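Local coordinates for protein myosin regulatory light chain (Physarum polycephalum, PDB 2BL0) that binds a calcium ion in an EF-hand loop and serves as a light chain of the regulatory domain of myosin II, at residues G91-E95 / D126-Y131; L98-L102 / V114-M118; L117-V121 / F134-L138; L31-N37 / Y64-T70. All blocks are in the same frame, centred on the assembly; numbering follows the deposited sequence. Where two conformers were deposited one is given.

From the N terminus, contact 4 comes first: residues 64-70, at the end of helix 57-64 and just beyond it, fold back on residues 31-37 and close a loop that holds helix 40-50, strand 54-55 and most of helix 57-64. It lies on the opposite side of the chain's centre from the other three. Contact 1 then joins strands 92-94 and 128-130. Contact 2 nests inside the loop it closes and ties helix 95-104 to helix 111-118. Contact 3 starts where contact 2 ends, sharing Leu117 and Met118, and crosses contact 1 by running on to helix 131-140. Contacts 1, 2 and 3 touch one another within the EF-hand pair of the second half of the chain, whereas contact 4 touches none of them.

Contact 1: G91-E95 / D126-Y131; sequences GTIQE and DGAINY
Ile93 and Ile129 form the central antiparallel, hydrogen-bonded pair between strands 92-94 and 128-130, with Ile129 N to Ile93 O at 2.8 Å and Ile93 N to Ile129 O at 3.1 Å. Thr92 with Asn130 and Gln94 with Ala128 are the flanking non-hydrogen-bonded pairs. Further bonds close both ends: Tyr131 N to Gly91 O at 3.2 Å and Glu95 N to Gly127 O at 3.0 Å. This is the short sheet that couples the two loops of an EF-hand pair. Thr92 belongs to a calcium site assigned by inference, as does Asp86, which binds the hydroxyl of Tyr131. The two isoleucine side chains lie side by side on one face, and Ile93 CG2 presses tightly on Ile129 CD1 at 3.4 Å. Ile129 sets CG1 between its backbone N and carbonyl carbon (chi1 64°), which carries CD1 to that methyl. Over one face of the Tyr131 ring, towards its rim, sits Gly91 O. At the other end Gln94, bent at chi2, swings its amide back, and NE2 donates to Asp126 O at 2.6 Å, nearly straight (168°) and in the carbonyl plane. A water donates to Gly91 O and, weakly, to Asn130 OD1, which also caps Ser133 N.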
loop_
_atom_site.group_PDB
_atom_site.type_symbol
_atom_site.label_atom_id
_atom_site.label_comp_id
_atom_site.label_asym_id
_atom_site.label_seq_id
_atom_site.Cartn_x
_atom_site.Cartn_y
_atom_site.Cartn_z
ATOM N N GLY B 91 6.454 11.298 37.718
ATOM C CA GLY B 91 6.015 10.946 36.382
ATOM C C GLY B 91 6.837 9.838 35.748
ATOM O O GLY B 91 6.788 9.668 34.527
ATOM N N THR B 92 7.621 9.122 36.550
ATOM C CA THR B 92 8.470 8.053 36.024
ATOM C C THR B 92 8.144 6.703 36.656
ATOM O O THR B 92 7.521 6.616 37.725
ATOM C CB THR B 92 9.997 8.366 36.183
ATOM O OG1 THR B 92 10.383 8.333 37.563
ATOM C CG2 THR B 92 10.340 9.770 35.707
ATOM N N ILE B 93 8.543 5.664 35.945
ATOM C CA ILE B 93 8.594 4.307 36.440
ATOM C C ILE B 93 9.941 3.730 35.969
ATOM O O ILE B 93 10.490 4.160 34.954
ATOM C CB ILE B 93 7.383 3.518 35.890
ATOM C CG1 ILE B 93 7.181 2.214 36.675
ATOM C CG2 ILE B 93 7.476 3.341 34.372
ATOM C CD1 ILE B 93 6.965 1.017 35.870
ATOM N N GLN B 94 10.501 2.805 36.726
ATOM C CA GLN B 94 11.727 2.145 36.281
ATOM C C GLN B 94 11.412 1.227 35.102
ATOM O O GLN B 94 10.458 0.448 35.149
ATOM C CB GLN B 94 12.355 1.391 37.447
ATOM C CG GLN B 94 12.830 2.320 38.571
ATOM C CD GLN B 94 13.875 3.322 38.107
ATOM O OE1 GLN B 94 13.581 4.521 37.978
ATOM N NE2 GLN B 94 15.116 2.838 37.874
ATOM N N GLU B 95 12.193 1.319 34.026
ATOM C CA GLU B 95 11.956 0.415 32.896
ATOM C C GLU B 95 11.961 -1.050 33.333
ATOM O O GLU B 95 11.193 -1.842 32.812
ATOM C CB GLU B 95 12.929 0.599 31.754
ATOM C CG GLU B 95 12.494 -0.211 30.538
ATOM C CD GLU B 95 13.374 0.016 29.338
ATOM O OE1 GLU B 95 14.138 -0.896 28.969
ATOM O OE2 GLU B 95 13.277 1.109 28.759
ATOM N N ASP B 126 19.329 6.643 35.668
ATOM C CA ASP B 126 18.927 5.873 36.842
ATOM C C ASP B 126 17.882 4.825 36.456
ATOM O O ASP B 126 17.222 4.247 37.315
ATOM C CB ASP B 126 18.410 6.797 37.942
ATOM C CG ASP B 126 18.301 6.103 39.303
ATOM O OD1 ASP B 126 19.106 5.177 39.586
ATOM O OD2 ASP B 126 17.440 6.420 40.153
ATOM N N GLY B 127 17.738 4.589 35.157
ATOM C CA GLY B 127 16.875 3.533 34.667
ATOM C C GLY B 127 15.404 3.888 34.625
ATOM O O GLY B 127 14.577 2.987 34.525
ATOM N N ALA B 128 15.092 5.181 34.677
ATOM C CA ALA B 128 13.711 5.675 34.732
ATOM C C ALA B 128 13.189 6.019 33.339
ATOM O O ALA B 128 13.930 6.500 32.486
ATOM C CB ALA B 128 13.626 6.930 35.619
ATOM N N ILE B 129 11.896 5.803 33.132
ATOM C CA ILE B 129 11.226 6.210 31.901
ATOM C C ILE B 129 10.042 7.087 32.263
ATOM O O ILE B 129 9.441 6.927 33.317
ATOM C CB ILE B 129 10.773 5.002 31.044
ATOM C CG1 ILE B 129 9.711 4.170 31.759
ATOM C CG2 ILE B 129 11.962 4.130 30.692
ATOM C CD1 ILE B 129 8.321 4.415 31.281
ATOM N N ASN B 130 9.713 8.013 31.382
ATOM C CA ASN B 130 8.568 8.882 31.598
ATOM C C ASN B 130 7.350 8.178 31.042
ATOM O O ASN B 130 7.241 7.987 29.822
ATOM C CB ASN B 130 8.794 10.229 30.904
ATOM C CG ASN B 130 7.655 11.203 31.125
ATOM O OD1 ASN B 130 6.583 11.027 30.570
ATOM N ND2 ASN B 130 7.898 12.266 31.918
ATOM N N TYR B 131 6.430 7.790 31.927
ATOM C CA TYR B 131 5.336 6.930 31.515
ATOM C C TYR B 131 4.286 7.662 30.696
ATOM O O TYR B 131 3.684 7.057 29.850
ATOM C CB TYR B 131 4.723 6.137 32.688
ATOM C CG TYR B 131 4.243 6.948 33.858
ATOM C CD1 TYR B 131 3.121 7.753 33.762
ATOM C CD2 TYR B 131 4.909 6.900 35.078
ATOM C CE1 TYR B 131 2.667 8.504 34.860
ATOM C CE2 TYR B 131 4.474 7.646 36.178
ATOM C CZ TYR B 131 3.344 8.442 36.058
ATOM O OH TYR B 131 2.918 9.179 37.135
HETATM O O HOH W 1 4.967 10.754 32.974
#

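Contact 2: L98-L102 / V114-M118; sequences LRQLL and VEELM
Arg99 reaches from helix 98-102 to Glu115 and Met118 on helix 114-118; the two segment axes run 11.3 Å apart at 145°. All three nitrogens of its guanidinium have acceptors. NH1 gives the main bond of the salt bridge, to Glu115 OE2 at 2.9 Å; NH2 adds a long, weak one to Glu115 OE1 at 3.3 Å; NE pairs with Glu95 on its own helix. Glu115 lies at the guanidinium's edge, but the two planes are 31° apart, and NH1 meets OE2 from above the carboxylate plane. Over one guanidinium face lie the CB and CG methylenes of Met118, with CG 3.7 Å above the plane and over its centre. Two acidic side chains and this apolar lid are likely to restrict the group's rotation. Deeper in, Met118 is bent at chi2 and chi3, which brings CE within 3.6 Å of Leu98 CD2 and tip to tip with Leu102 CD1. Val114 CG2 backs the Leu102 CB at 4.1 Å. Among backbone groups, Leu102 N donates to Leu98 O, and Leu102 O accepts from a polar side chain of another chain. Such antiparallel packing of the helix leaving one EF-hand against the helix entering the next is typical of a paired EF-hand domain.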
loop_
_atom_site.group_PDB
_atom_site.type_symbol
_atom_site.label_atom_id
_atom_site.label_comp_id
_atom_site.label_asym_id
_atom_site.label_seq_id
_atom_site.Cartn_x
_atom_site.Cartn_y
_atom_site.Cartn_z
ATOM N N LEU B 98 8.465 -1.915 34.595
ATOM C CA LEU B 98 7.604 -1.950 33.405
ATOM C C LEU B 98 7.755 -3.261 32.640
ATOM O O LEU B 98 6.757 -3.916 32.321
ATOM C CB LEU B 98 7.924 -0.776 32.472
ATOM C CG LEU B 98 7.076 -0.646 31.194
ATOM C CD1 LEU B 98 5.611 -0.594 31.553
ATOM C CD2 LEU B 98 7.499 0.526 30.337
ATOM N N ARG B 99 8.995 -3.654 32.349
ATOM C CA ARG B 99 9.233 -4.916 31.645
ATOM C C ARG B 99 8.616 -6.097 32.399
ATOM O O ARG B 99 7.951 -6.953 31.800
ATOM C CB ARG B 99 10.734 -5.157 31.425
ATOM C CG ARG B 99 11.382 -4.280 30.343
ATOM C CD ARG B 99 12.916 -4.341 30.385
ATOM N NE ARG B 99 13.614 -3.751 29.232
ATOM C CZ ARG B 99 13.740 -4.338 28.050
ATOM N NH1 ARG B 99 13.204 -5.535 27.830
ATOM N NH2 ARG B 99 14.411 -3.733 27.068
ATOM N N GLN B 100 8.801 -6.118 33.719
ATOM C CA GLN B 100 8.322 -7.219 34.554
ATOM C C GLN B 100 6.803 -7.326 34.532
ATOM O O GLN B 100 6.255 -8.425 34.479
ATOM C CB GLN B 100 8.776 -7.049 36.003
ATOM C CG GLN B 100 10.110 -7.687 36.295
ATOM C CD GLN B 100 10.791 -7.066 37.495
ATOM O OE1 GLN B 100 10.973 -5.842 37.544
ATOM N NE2 GLN B 100 11.167 -7.895 38.469
ATOM N N LEU B 101 6.135 -6.183 34.568
ATOM C CA LEU B 101 4.679 -6.162 34.642
ATOM C C LEU B 101 4.092 -6.648 33.328
ATOM O O LEU B 101 3.239 -7.537 33.334
ATOM C CB LEU B 101 4.185 -4.761 34.982
ATOM C CG LEU B 101 4.582 -4.286 36.389
ATOM C CD1 LEU B 101 4.075 -2.875 36.615
ATOM C CD2 LEU B 101 4.082 -5.244 37.488
ATOM N N LEU B 102 4.575 -6.069 32.226
ATOM C CA LEU B 102 4.212 -6.471 30.864
ATOM C C LEU B 102 4.399 -7.968 30.607
ATOM O O LEU B 102 3.578 -8.589 29.936
ATOM C CB LEU B 102 5.050 -5.696 29.843
ATOM C CG LEU B 102 4.773 -4.198 29.693
ATOM C CD1 LEU B 102 5.715 -3.591 28.673
ATOM C CD2 LEU B 102 3.306 -3.951 29.313
ATOM N N VAL B 114 7.848 -6.957 23.800
ATOM C CA VAL B 114 8.441 -6.041 24.772
ATOM C C VAL B 114 9.726 -5.385 24.233
ATOM O O VAL B 114 9.926 -4.199 24.430
ATOM C CB VAL B 114 8.667 -6.742 26.130
ATOM C CG1 VAL B 114 9.438 -5.852 27.080
ATOM C CG2 VAL B 114 7.320 -7.134 26.741
ATOM N N GLU B 115 10.580 -6.122 23.521
ATOM C CA GLU B 115 11.797 -5.507 22.964
ATOM C C GLU B 115 11.474 -4.466 21.885
ATOM O O GLU B 115 12.159 -3.458 21.768
ATOM C CB GLU B 115 12.768 -6.545 22.393
ATOM C CG GLU B 115 13.400 -7.484 23.409
ATOM C CD GLU B 115 14.089 -6.774 24.563
ATOM O OE1 GLU B 115 14.620 -5.646 24.383
ATOM O OE2 GLU B 115 14.057 -7.328 25.677
ATOM N N GLU B 116 10.428 -4.697 21.104
ATOM C CA GLU B 116 10.071 -3.740 20.059
ATOM C C GLU B 116 9.533 -2.452 20.677
ATOM O O GLU B 116 9.839 -1.348 20.215
ATOM C CB GLU B 116 9.054 -4.345 19.088
ATOM C CG GLU B 116 9.155 -3.774 17.681
ATOM C CD GLU B 116 8.363 -4.576 16.661
ATOM O OE1 GLU B 116 8.070 -5.760 16.925
ATOM O OE2 GLU B 116 8.031 -4.012 15.597
ATOM N N LEU B 117 8.745 -2.607 21.734
ATOM C CA LEU B 117 8.211 -1.478 22.504
ATOM C C LEU B 117 9.311 -0.654 23.153
ATOM O O LEU B 117 9.280 0.587 23.112
ATOM C CB LEU B 117 7.266 -1.985 23.589
ATOM C CG LEU B 117 5.928 -2.504 23.053
ATOM C CD1 LEU B 117 5.362 -3.543 23.984
ATOM C CD2 LEU B 117 4.937 -1.359 22.888
ATOM N N MET B 118 10.297 -1.335 23.730
ATOM C CA MET B 118 11.324 -0.657 24.528
ATOM C C MET B 118 12.406 -0.039 23.661
ATOM O O MET B 118 13.146 0.846 24.118
ATOM C CB MET B 118 11.956 -1.601 25.553
ATOM C CG MET B 118 11.026 -2.040 26.651
ATOM S SD MET B 118 10.241 -0.665 27.544
ATOM C CE MET B 118 8.582 -0.979 27.217
#

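Contact 3: L117-V121 / F134-L138; sequences LMKEV and FVDML
The backbones come nearest at Val121 and Phe134, their CA atoms 7.1 Å apart, where the chain leaves helix 111-118 through a type I turn from Met118 to Val121 beside helix 134-138. Phe134 holds CG anti to its backbone N (chi1 -178°), which sends the ring out towards the turn. Val121 CG2 meets that ring at its edge, 3.8 Å from CD1, while Met118 CE comes in obliquely at 3.7 Å from CE1. Leu138, one turn further along the same helix, lies over one ring face, and Phe82 of helix 75-85 also packs on Phe134. Cutting Phe134 back to an alanine would probably open a gap between the Met118 methyl and Val121, leaving both without the ring they rest on. Met137 runs extended from its helix and then bends at chi3 (86°). Its SD lies 3.7 Å from Glu120 CB, and its CE turns in to 3.7 Å from Leu117 O and 4.2 Å from Val121 CG2. Leu117 and Leu138 cross at about a right angle, their CD2 methyls 3.8 Å apart. Leu117, Met137 and Leu138 each also pack on an aromatic side chain of another protein chain. Mostly methyls, two methionine side chains and one ring do the joining, with no polar bond between the segments, so this contact probably depends on close fit and burial rather than on directional bonds.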
loop_
_atom_site.group_PDB
_atom_site.type_symbol
_atom_site.label_atom_id
_atom_site.label_comp_id
_atom_site.label_asym_id
_atom_site.label_seq_id
_atom_site.Cartn_x
_atom_site.Cartn_y
_atom_site.Cartn_z
ATOM N N LEU B 117 8.745 -2.607 21.734
ATOM C CA LEU B 117 8.211 -1.478 22.504
ATOM C C LEU B 117 9.311 -0.654 23.153
ATOM O O LEU B 117 9.280 0.587 23.112
ATOM C CB LEU B 117 7.266 -1.985 23.589
ATOM C CG LEU B 117 5.928 -2.504 23.053
ATOM C CD1 LEU B 117 5.362 -3.543 23.984
ATOM C CD2 LEU B 117 4.937 -1.359 22.888
ATOM N N MET B 118 10.297 -1.335 23.730
ATOM C CA MET B 118 11.324 -0.657 24.528
ATOM C C MET B 118 12.406 -0.039 23.661
ATOM O O MET B 118 13.146 0.846 24.118
ATOM C CB MET B 118 11.956 -1.601 25.553
ATOM C CG MET B 118 11.026 -2.040 26.651
ATOM S SD MET B 118 10.241 -0.665 27.544
ATOM C CE MET B 118 8.582 -0.979 27.217
ATOM N N LYS B 119 12.492 -0.465 22.404
ATOM C CA LYS B 119 13.475 0.109 21.486
ATOM C C LYS B 119 13.242 1.615 21.267
ATOM O O LYS B 119 14.178 2.345 20.952
ATOM C CB LYS B 119 13.433 -0.644 20.151
ATOM C CG LYS B 119 14.648 -0.446 19.246
ATOM C CD LYS B 119 14.889 -1.647 18.296
ATOM C CE LYS B 119 13.619 -2.128 17.593
ATOM N NZ LYS B 119 13.780 -3.419 16.838
ATOM N N GLU B 120 12.005 2.078 21.452
ATOM C CA GLU B 120 11.613 3.451 21.111
ATOM C C GLU B 120 11.492 4.312 22.380
ATOM O O GLU B 120 11.025 5.464 22.327
ATOM C CB GLU B 120 10.285 3.453 20.316
ATOM C CG GLU B 120 10.426 3.225 18.806
ATOM C CD GLU B 120 9.300 3.848 17.971
ATOM O OE1 GLU B 120 9.153 3.467 16.789
ATOM O OE2 GLU B 120 8.547 4.710 18.486
ATOM N N VAL B 121 11.993 3.771 23.503
ATOM C CA VAL B 121 11.780 4.341 24.821
ATOM C C VAL B 121 13.076 4.835 25.465
ATOM O O VAL B 121 14.016 4.067 25.693
ATOM C CB VAL B 121 11.103 3.308 25.734
ATOM C CG1 VAL B 121 11.077 3.780 27.175
ATOM C CG2 VAL B 121 9.717 3.027 25.224
ATOM N N PHE B 134 5.380 7.345 27.294
ATOM C CA PHE B 134 5.152 5.972 26.854
ATOM C C PHE B 134 3.698 5.808 26.428
ATOM O O PHE B 134 3.430 5.281 25.358
ATOM C CB PHE B 134 5.556 4.981 27.963
ATOM C CG PHE B 134 5.386 3.519 27.574
ATOM C CD1 PHE B 134 6.202 2.937 26.618
ATOM C CD2 PHE B 134 4.379 2.748 28.150
ATOM C CE1 PHE B 134 6.034 1.585 26.253
ATOM C CE2 PHE B 134 4.214 1.411 27.810
ATOM C CZ PHE B 134 5.022 0.831 26.857
ATOM N N VAL B 135 2.770 6.304 27.245
ATOM C CA VAL B 135 1.347 6.300 26.915
ATOM C C VAL B 135 1.138 7.078 25.623
ATOM O O VAL B 135 0.452 6.634 24.711
ATOM C CB VAL B 135 0.497 6.897 28.068
ATOM C CG1 VAL B 135 -0.957 7.034 27.648
ATOM C CG2 VAL B 135 0.641 6.019 29.327
ATOM N N ASP B 136 1.775 8.225 25.504
ATOM C CA ASP B 136 1.619 9.023 24.294
ATOM C C ASP B 136 2.072 8.257 23.047
ATOM O O ASP B 136 1.407 8.312 21.994
ATOM C CB ASP B 136 2.368 10.352 24.429
ATOM C CG ASP B 136 2.280 11.188 23.181
ATOM O OD1 ASP B 136 2.969 10.853 22.199
ATOM O OD2 ASP B 136 1.541 12.179 23.074
ATOM N N MET B 137 3.189 7.550 23.163
ATOM C CA MET B 137 3.680 6.715 22.075
ATOM C C MET B 137 2.637 5.638 21.730
ATOM O O MET B 137 2.340 5.410 20.563
ATOM C CB MET B 137 5.033 6.081 22.456
ATOM C CG MET B 137 5.622 5.166 21.399
ATOM S SD MET B 137 7.067 4.237 21.947
ATOM C CE MET B 137 6.337 2.836 22.707
ATOM N N LEU B 138 2.060 4.983 22.732
ATOM C CA LEU B 138 1.053 3.959 22.476
ATOM C C LEU B 138 -0.221 4.466 21.815
ATOM O O LEU B 138 -0.836 3.744 21.034
ATOM C CB LEU B 138 0.691 3.212 23.753
ATOM C CG LEU B 138 1.821 2.448 24.439
ATOM C CD1 LEU B 138 1.244 1.600 25.563
ATOM C CD2 LEU B 138 2.584 1.563 23.466
#

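Contact 4: L31-N37 / Y64-T70; sequences LRSLGKN and YRKPIKT
Lys36 lays its extended side chain across the ring of Tyr64 and ends among the carbonyls of segment 64-70. CB meets Ile68 CG2 at 3.9 Å; CG lies between Ile68 O and Tyr64 CE1; CD is 3.3 Å from Tyr64 O. CE rides over the ring face in a CH-pi contact, 4.0 Å from the Tyr64 centroid, and NZ follows in a cation-pi contact, 4.7 Å from the same centroid and 13° off the ring normal. Three acceptors then grip NZ: Tyr64 O at 2.8 Å, in the carbonyl plane, Lys66 O at 2.9 Å, tilted from its plane, and a water. With a leucine in place of Lys36, the carbonyls of Tyr64 and Lys66 would probably lose their ammonium donor and the ring its cation. Leu34 CD1 covers the opposite face of that ring, and Tyr64 OH donates to Leu34 O at 2.6 Å and is also hydrogen-bonded to Ala2 N. Asn37 N binds Lys69 O at 2.8 Å, nearly straight (165°). The contact thus fastens the chain just past helix 27-33 to the end of helix 57-64 and the linker running on to helix 75-85, with Ile7 of helix 4-14 against Tyr64 and Ile46 of helix 40-50 against Ile68.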
loop_
_atom_site.group_PDB
_atom_site.type_symbol
_atom_site.label_atom_id
_atom_site.label_comp_id
_atom_site.label_asym_id
_atom_site.label_seq_id
_atom_site.Cartn_x
_atom_site.Cartn_y
_atom_site.Cartn_z
ATOM N N LEU B 31 -7.443 -6.596 13.810
ATOM C CA LEU B 31 -8.173 -5.510 14.481
ATOM C C LEU B 31 -7.220 -4.427 14.961
ATOM O O LEU B 31 -7.422 -3.220 14.726
ATOM C CB LEU B 31 -8.984 -6.044 15.668
ATOM C CG LEU B 31 -10.148 -6.942 15.315
ATOM C CD1 LEU B 31 -10.584 -7.665 16.559
ATOM C CD2 LEU B 31 -11.291 -6.149 14.691
ATOM N N ARG B 32 -6.149 -4.865 15.615
ATOM C CA ARG B 32 -5.145 -3.962 16.139
ATOM C C ARG B 32 -4.444 -3.155 15.033
ATOM O O ARG B 32 -4.121 -1.989 15.229
ATOM C CB ARG B 32 -4.131 -4.752 16.945
ATOM C CG ARG B 32 -4.691 -5.224 18.257
ATOM C CD ARG B 32 -3.888 -6.325 18.927
ATOM N NE ARG B 32 -4.598 -6.776 20.118
ATOM C CZ ARG B 32 -4.685 -8.031 20.542
ATOM N NH1 ARG B 32 -4.079 -9.038 19.901
ATOM N NH2 ARG B 32 -5.411 -8.289 21.611
ATOM N N SER B 33 -4.244 -3.789 13.877
ATOM C CA SER B 33 -3.611 -3.154 12.735
ATOM C C SER B 33 -4.358 -1.896 12.318
ATOM O O SER B 33 -3.731 -0.950 11.832
ATOM C CB SER B 33 -3.507 -4.120 11.541
ATOM O OG SER B 33 -2.573 -5.162 11.811
ATOM N N LEU B 34 -5.679 -1.908 12.499
ATOM C CA LEU B 34 -6.581 -0.828 12.118
ATOM C C LEU B 34 -7.056 0.062 13.295
ATOM O O LEU B 34 -8.050 0.790 13.187
ATOM C CB LEU B 34 -7.786 -1.398 11.378
ATOM C CG LEU B 34 -7.458 -2.029 10.012
ATOM C CD1 LEU B 34 -8.726 -2.512 9.362
ATOM C CD2 LEU B 34 -6.736 -1.062 9.113
ATOM N N GLY B 35 -6.349 -0.001 14.419
ATOM C CA GLY B 35 -6.549 0.957 15.484
ATOM C C GLY B 35 -7.629 0.670 16.503
ATOM O O GLY B 35 -8.125 1.601 17.156
ATOM N N LYS B 36 -7.988 -0.592 16.669
ATOM C CA LYS B 36 -8.825 -1.003 17.778
ATOM C C LYS B 36 -8.100 -2.063 18.622
ATOM O O LYS B 36 -7.476 -2.982 18.111
ATOM C CB LYS B 36 -10.177 -1.484 17.274
ATOM C CG LYS B 36 -11.059 -0.330 16.846
ATOM C CD LYS B 36 -12.447 -0.747 16.414
ATOM C CE LYS B 36 -13.158 0.443 15.738
ATOM N NZ LYS B 36 -14.681 0.330 15.755
ATOM N N ASN B 37 -8.189 -1.902 19.936
ATOM C CA ASN B 37 -7.341 -2.595 20.908
ATOM C C ASN B 37 -8.137 -3.448 21.909
ATOM O O ASN B 37 -8.303 -3.068 23.065
ATOM C CB ASN B 37 -6.564 -1.571 21.736
ATOM C CG ASN B 37 -5.526 -0.807 20.941
ATOM O OD1 ASN B 37 -5.183 -1.167 19.807
ATOM N ND2 ASN B 37 -5.014 0.277 21.547
ATOM N N TYR B 64 -15.020 -5.485 13.451
ATOM C CA TYR B 64 -14.250 -4.257 13.567
ATOM C C TYR B 64 -15.129 -3.060 13.850
ATOM O O TYR B 64 -14.720 -2.154 14.563
ATOM C CB TYR B 64 -13.406 -4.004 12.311
ATOM C CG TYR B 64 -12.639 -2.695 12.381
ATOM C CD1 TYR B 64 -11.441 -2.605 13.067
ATOM C CD2 TYR B 64 -13.132 -1.558 11.766
ATOM C CE1 TYR B 64 -10.743 -1.396 13.139
ATOM C CE2 TYR B 64 -12.465 -0.341 11.841
ATOM C CZ TYR B 64 -11.261 -0.272 12.523
ATOM O OH TYR B 64 -10.579 0.909 12.575
ATOM N N ARG B 65 -16.335 -3.053 13.311
ATOM C CA ARG B 65 -17.213 -1.880 13.450
ATOM C C ARG B 65 -17.873 -1.757 14.832
ATOM O O ARG B 65 -18.493 -0.736 15.154
ATOM C CB ARG B 65 -18.264 -1.894 12.345
ATOM C CG ARG B 65 -17.695 -1.581 10.967
ATOM C CD ARG B 65 -17.106 -0.192 10.834
ATOM N NE ARG B 65 -16.837 0.132 9.430
ATOM C CZ ARG B 65 -16.057 1.132 9.021
ATOM N NH1 ARG B 65 -15.461 1.937 9.904
ATOM N NH2 ARG B 65 -15.880 1.336 7.717
ATOM N N LYS B 66 -17.721 -2.781 15.660
ATOM C CA LYS B 66 -18.166 -2.731 17.041
ATOM C C LYS B 66 -17.295 -1.765 17.844
ATOM O O LYS B 66 -16.163 -1.443 17.434
ATOM C CB LYS B 66 -18.119 -4.122 17.668
ATOM C CG LYS B 66 -18.951 -5.172 16.928
ATOM C CD LYS B 66 -20.374 -4.715 16.640
ATOM C CE LYS B 66 -21.219 -5.884 16.081
ATOM N NZ LYS B 66 -22.477 -5.401 15.469
ATOM N N PRO B 67 -17.813 -1.318 18.992
ATOM C CA PRO B 67 -17.154 -0.285 19.810
ATOM C C PRO B 67 -15.954 -0.739 20.622
ATOM O O PRO B 67 -15.781 -0.318 21.775
ATOM C CB PRO B 67 -18.273 0.163 20.771
ATOM C CG PRO B 67 -19.477 -0.501 20.340
ATOM C CD PRO B 67 -19.096 -1.729 19.592
ATOM N N ILE B 68 -15.113 -1.572 20.028
ATOM C CA ILE B 68 -13.855 -1.952 20.639
ATOM C C ILE B 68 -13.054 -0.659 20.828
ATOM O O ILE B 68 -13.025 0.188 19.943
ATOM C CB ILE B 68 -13.115 -2.950 19.721
ATOM C CG1 ILE B 68 -13.973 -4.203 19.459
ATOM C CG2 ILE B 68 -11.789 -3.324 20.339
ATOM C CD1 ILE B 68 -13.449 -5.119 18.327
ATOM N N LYS B 69 -12.409 -0.511 21.983
ATOM C CA LYS B 69 -11.693 0.719 22.310
ATOM C C LYS B 69 -10.570 1.056 21.338
ATOM O O LYS B 69 -9.761 0.193 20.987
ATOM C CB LYS B 69 -11.102 0.630 23.728
ATOM C CG LYS B 69 -12.145 0.624 24.848
ATOM C CD LYS B 69 -11.655 1.342 26.073
ATOM C CE LYS B 69 -12.551 1.103 27.272
ATOM N NZ LYS B 69 -11.710 0.810 28.459
ATOM N N THR B 70 -10.531 2.316 20.912
ATOM C CA THR B 70 -9.385 2.887 20.222
ATOM C C THR B 70 -8.328 3.305 21.253
ATOM O O THR B 70 -8.604 3.347 22.441
ATOM C CB THR B 70 -9.794 4.094 19.366
ATOM O OG1 THR B 70 -10.360 5.100 20.194
ATOM C CG2 THR B 70 -10.906 3.727 18.357
HETATM O O HOH W 2 -15.456 1.833 13.340
#